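Local coordinates for protein agrobacterium tumefaciens DPS (Agrobacterium tumefaciens, PDB 1O9R) that protects DNA from oxidative damage without binding it, by oxidising ferrous iron with hydrogen peroxide and storing it as a ferric mineral inside a hollow dodecamer, at residues I21-E24 / S25-S28; I111-Y114 / G115-A118. All blocks are in the same frame, centred on the assembly; numbering follows the deposited sequence.

Contact 1. Residues I21-E24 / S25-S28; sequences ILNE and SLAS
Ser-25 sits one helical turn beyond Ile-21, and its amide N donates a nearly straight hydrogen bond (167°) to Ile-21 O at 3.0 Å. The donor lies tilted from the plane of that carbonyl. With chi1 at -69°, the hydroxyl of Ser-25 lies beside its own backbone N and turns back toward the same oxygen. OG is 3.1 Å from Ile-21 O.

Water 2 is held close by. It accepts a hydrogen bond from Ser-25 OG at 2.6 Å and donates one to Glu-24 OE1 at 2.7 Å. The carboxylate of Glu-24 can take part because its CG stands anti to the backbone N (chi1 178°) and the chain runs on extended. Water therefore links two neighbouring side chains of the helix.

The backbone of Glu-24 has a water of its own. Water 1 donates to Glu-24 O at 2.6 Å and accepts from Ser-28 OG at 2.7 Å. It bridges one turn, from residue i to i+4. Ser-28 OG also bonds to Lys-92 N. Ala-27 N donates to Asn-23 O at 3.3 Å and makes a second, weak bond to Glu-24 O.

Leu-26 N bonds Leu-22 O at 2.8 Å. Leu-26 and Asn-23 lie side by side and point the same way, with CD2 near the amide oxygen. That amide is held by Thr-79 O and Leu-81 N.

These two turns of helix 12-42 lie in the four-helix bundle of the ferritin-like fold. Leu-22 packs on Ile-69 and Val-73 of helix 48-75 and on Phe-140 of helix 134-156. Ile-21 and Ser-25 also meet Phe-140. Ile-21 also reaches Ala-124 and Ser-25 reaches Ile-121, both on helix 103-130.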
loop_
_atom_site.group_PDB
_atom_site.type_symbol
_atom_site.label_atom_id
_atom_site.label_comp_id
_atom_site.label_asym_id
_atom_site.label_seq_id
_atom_site.Cartn_x
_atom_site.Cartn_y
_atom_site.Cartn_z
ATOM N N ILE A 21 -13.447 -22.619 -30.271
ATOM C CA ILE A 21 -12.886 -21.285 -30.491
ATOM C C ILE A 21 -11.912 -20.934 -29.343
ATOM O O ILE A 21 -10.838 -20.387 -29.623
ATOM C CB ILE A 21 -14.014 -20.255 -30.580
ATOM C CG1 ILE A 21 -14.912 -20.524 -31.823
ATOM C CG2 ILE A 21 -13.476 -18.837 -30.674
ATOM C CD1 ILE A 21 -16.205 -19.710 -31.686
ATOM N N LEU A 22 -12.315 -21.158 -28.120
ATOM C CA LEU A 22 -11.471 -20.817 -26.950
ATOM C C LEU A 22 -10.207 -21.663 -26.966
ATOM O O LEU A 22 -9.149 -21.059 -26.804
ATOM C CB LEU A 22 -12.278 -21.144 -25.696
ATOM C CG LEU A 22 -13.446 -20.182 -25.377
ATOM C CD1 LEU A 22 -14.462 -20.803 -24.439
ATOM C CD2 LEU A 22 -12.845 -18.911 -24.740
ATOM N N ASN A 23 -10.294 -23.008 -27.126
ATOM C CA ASN A 23 -9.025 -23.753 -27.062
ATOM C C ASN A 23 -8.136 -23.389 -28.234
ATOM O O ASN A 23 -6.903 -23.459 -28.074
ATOM C CB ASN A 23 -9.335 -25.261 -27.034
ATOM C CG ASN A 23 -9.448 -25.800 -25.629
ATOM O OD1 ASN A 23 -8.785 -25.294 -24.692
ATOM N ND2 ASN A 23 -10.247 -26.832 -25.374
ATOM N N GLU A 24 -8.722 -23.119 -29.413
ATOM C CA GLU A 24 -7.822 -22.712 -30.504
ATOM C C GLU A 24 -7.085 -21.434 -30.198
ATOM O O GLU A 24 -5.851 -21.279 -30.343
ATOM C CB GLU A 24 -8.724 -22.561 -31.753
ATOM C CG GLU A 24 -7.877 -22.079 -32.949
ATOM C CD GLU A 24 -8.799 -21.720 -34.114
ATOM O OE1 GLU A 24 -9.530 -20.734 -34.059
ATOM O OE2 GLU A 24 -8.709 -22.521 -35.058
ATOM N N SER A 25 -7.820 -20.425 -29.693
ATOM C CA SER A 25 -7.197 -19.167 -29.297
ATOM C C SER A 25 -6.201 -19.359 -28.149
ATOM O O SER A 25 -5.146 -18.704 -28.195
ATOM C CB SER A 25 -8.283 -18.198 -28.800
ATOM O OG SER A 25 -9.111 -17.785 -29.892
ATOM N N LEU A 26 -6.514 -20.218 -27.184
ATOM C CA LEU A 26 -5.601 -20.397 -26.054
ATOM C C LEU A 26 -4.226 -20.825 -26.519
ATOM O O LEU A 26 -3.219 -20.375 -25.999
ATOM C CB LEU A 26 -6.220 -21.459 -25.129
ATOM C CG LEU A 26 -5.382 -21.843 -23.888
ATOM C CD1 LEU A 26 -5.197 -20.599 -23.015
ATOM C CD2 LEU A 26 -6.079 -22.961 -23.115
ATOM N N ALA A 27 -4.190 -21.724 -27.514
ATOM C CA ALA A 27 -2.862 -22.253 -27.943
ATOM C C ALA A 27 -2.017 -21.131 -28.556
ATOM O O ALA A 27 -0.800 -21.068 -28.281
ATOM C CB ALA A 27 -3.067 -23.354 -29.016
ATOM N N SER A 28 -2.597 -20.281 -29.387
ATOM C CA SER A 28 -1.795 -19.182 -29.961
ATOM C C SER A 28 -1.452 -18.119 -28.954
ATOM O O SER A 28 -0.411 -17.467 -29.089
ATOM C CB SER A 28 -2.520 -18.586 -31.172
ATOM O OG SER A 28 -2.474 -19.500 -32.281
HETATM O O HOH W 1 -4.299 -21.482 -32.439
HETATM O O HOH W 2 -9.746 -18.840 -32.198
#

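Contact 2. Residues I111-Y114 / G115-A118; sequences IERY and GEVA
Glu-116 turns its CG to the side of its own backbone N (chi1 -69°), and this brings the chain back past the oxygen end of the Glu-112 carbonyl, one turn earlier. CG lies 3.2 Å from Glu-112 O, and CD lies 3.4 Å from the same Glu-112 O. Val-117 has CG1 anti to its N (chi1 178°), which leaves CG2 beside that N and 3.3 Å from Arg-113 O. Ala-118 CB stands 3.2 Å from Tyr-114 O.

Four i to i+4 backbone hydrogen bonds join the two halves of the segment. Gly-115 N donates to Ile-111 O at 2.9 Å, and Ala-118 N donates to Tyr-114 O at 2.8 Å. Glu-116 N and Val-117 N bond to Glu-112 O and Arg-113 O in the same way.

The polar ends are held from outside this stretch. Lys-94 forms a salt bridge with Glu-116 OE2, and its carbonyl accepts from Arg-113 NE. Arg-113 NH1 bonds back to Ala-109 O. One lysine thus serves both side chains.

The two turns belong to helix 103-130 of the ferritin-like bundle. Arg-113, Tyr-114 and Val-117 pack on Leu-32 of helix 12-42, and Tyr-114 OH bonds Thr-36 OG1 there. The Tyr-114 ring meets that of Phe-58 on helix 48-75. On helix 134-156, Ile-111 and Tyr-114 touch Leu-154.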
loop_
_atom_site.group_PDB
_atom_site.type_symbol
_atom_site.label_atom_id
_atom_site.label_comp_id
_atom_site.label_asym_id
_atom_site.label_seq_id
_atom_site.Cartn_x
_atom_site.Cartn_y
_atom_site.Cartn_z
ATOM N N ILE A 111 5.679 -8.100 -34.285
ATOM C CA ILE A 111 4.525 -7.467 -34.969
ATOM C C ILE A 111 3.768 -8.501 -35.799
ATOM O O ILE A 111 2.556 -8.550 -35.806
ATOM C CB ILE A 111 4.988 -6.302 -35.828
ATOM C CG1 ILE A 111 5.378 -5.114 -34.914
ATOM C CG2 ILE A 111 3.914 -5.859 -36.845
ATOM C CD1 ILE A 111 6.253 -4.062 -35.571
ATOM N N GLU A 112 4.519 -9.422 -36.478
ATOM C CA GLU A 112 3.790 -10.415 -37.260
ATOM C C GLU A 112 2.909 -11.297 -36.376
ATOM O O GLU A 112 1.776 -11.605 -36.752
ATOM C CB GLU A 112 4.757 -11.285 -38.086
ATOM C CG GLU A 112 5.428 -10.550 -39.237
ATOM C CD GLU A 112 6.243 -11.479 -40.140
ATOM O OE1 GLU A 112 6.343 -12.720 -39.907
ATOM O OE2 GLU A 112 6.771 -10.890 -41.117
ATOM N N ARG A 113 3.464 -11.708 -35.237
ATOM C CA ARG A 113 2.741 -12.687 -34.381
ATOM C C ARG A 113 1.642 -11.979 -33.621
ATOM O O ARG A 113 0.585 -12.573 -33.405
ATOM C CB ARG A 113 3.762 -13.492 -33.552
ATOM C CG ARG A 113 4.580 -14.408 -34.504
ATOM C CD ARG A 113 5.833 -14.921 -33.786
ATOM N NE ARG A 113 6.585 -15.819 -34.701
ATOM C CZ ARG A 113 7.360 -15.361 -35.680
ATOM N NH1 ARG A 113 7.541 -14.101 -35.962
ATOM N NH2 ARG A 113 8.009 -16.253 -36.505
ATOM N N TYR A 114 1.958 -10.823 -33.052
ATOM C CA TYR A 114 0.915 -10.071 -32.370
ATOM C C TYR A 114 -0.222 -9.708 -33.313
ATOM O O TYR A 114 -1.397 -9.761 -32.927
ATOM C CB TYR A 114 1.484 -8.749 -31.742
ATOM C CG TYR A 114 1.978 -8.994 -30.316
ATOM C CD1 TYR A 114 1.216 -8.476 -29.260
ATOM C CD2 TYR A 114 3.164 -9.630 -30.080
ATOM C CE1 TYR A 114 1.717 -8.702 -27.948
ATOM C CE2 TYR A 114 3.637 -9.886 -28.804
ATOM C CZ TYR A 114 2.868 -9.388 -27.772
ATOM O OH TYR A 114 3.297 -9.643 -26.458
ATOM N N GLY A 115 0.079 -9.353 -34.585
ATOM C CA GLY A 115 -0.969 -9.078 -35.559
ATOM C C GLY A 115 -1.861 -10.304 -35.802
ATOM O O GLY A 115 -3.084 -10.209 -35.812
ATOM N N GLU A 116 -1.179 -11.464 -35.943
ATOM C CA GLU A 116 -1.990 -12.682 -36.165
ATOM C C GLU A 116 -2.899 -13.006 -34.994
ATOM O O GLU A 116 -4.105 -13.303 -35.147
ATOM C CB GLU A 116 -1.063 -13.873 -36.498
ATOM C CG GLU A 116 -0.455 -13.623 -37.882
ATOM C CD GLU A 116 0.696 -14.528 -38.191
ATOM O OE1 GLU A 116 1.165 -14.557 -39.359
ATOM O OE2 GLU A 116 1.164 -15.208 -37.259
ATOM N N VAL A 117 -2.379 -12.875 -33.767
ATOM C CA VAL A 117 -3.230 -13.184 -32.606
ATOM C C VAL A 117 -4.285 -12.089 -32.389
ATOM O O VAL A 117 -5.450 -12.437 -32.122
ATOM C CB VAL A 117 -2.340 -13.305 -31.358
ATOM C CG1 VAL A 117 -3.242 -13.591 -30.123
ATOM C CG2 VAL A 117 -1.373 -14.483 -31.551
ATOM N N ALA A 118 -3.980 -10.832 -32.604
ATOM C CA ALA A 118 -4.995 -9.768 -32.491
ATOM C C ALA A 118 -6.135 -10.111 -33.478
ATOM O O ALA A 118 -7.294 -9.889 -33.115
ATOM C CB ALA A 118 -4.356 -8.426 -32.783
#

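Contact 1 and contact 2 are two-turn stretches on two helices of the same bundle, 12-42 and 103-130. Their centres lie 14 Å apart, and they touch where Ser-28 O meets Val-117 CG2 at 4.0 Å. Both are mostly buried, and each has one exposed glutamate, Glu-24 or Glu-112. Their polar chemistry differs. At 21-28, two waters bridge serine hydroxyls to Glu-24. At 111-118, Glu-116 and Arg-113 turn to Lys-94, and Arg-113 also to the carbonyl of Ala-109. Both lie near iron ligands: the side chain of Leu-22 is about 8 Å from that of Glu-71, and that of Tyr-114 about 9 Å from that of His-40. Contact 2 also reaches a second subunit, packing Ile-111 on its Lys-7.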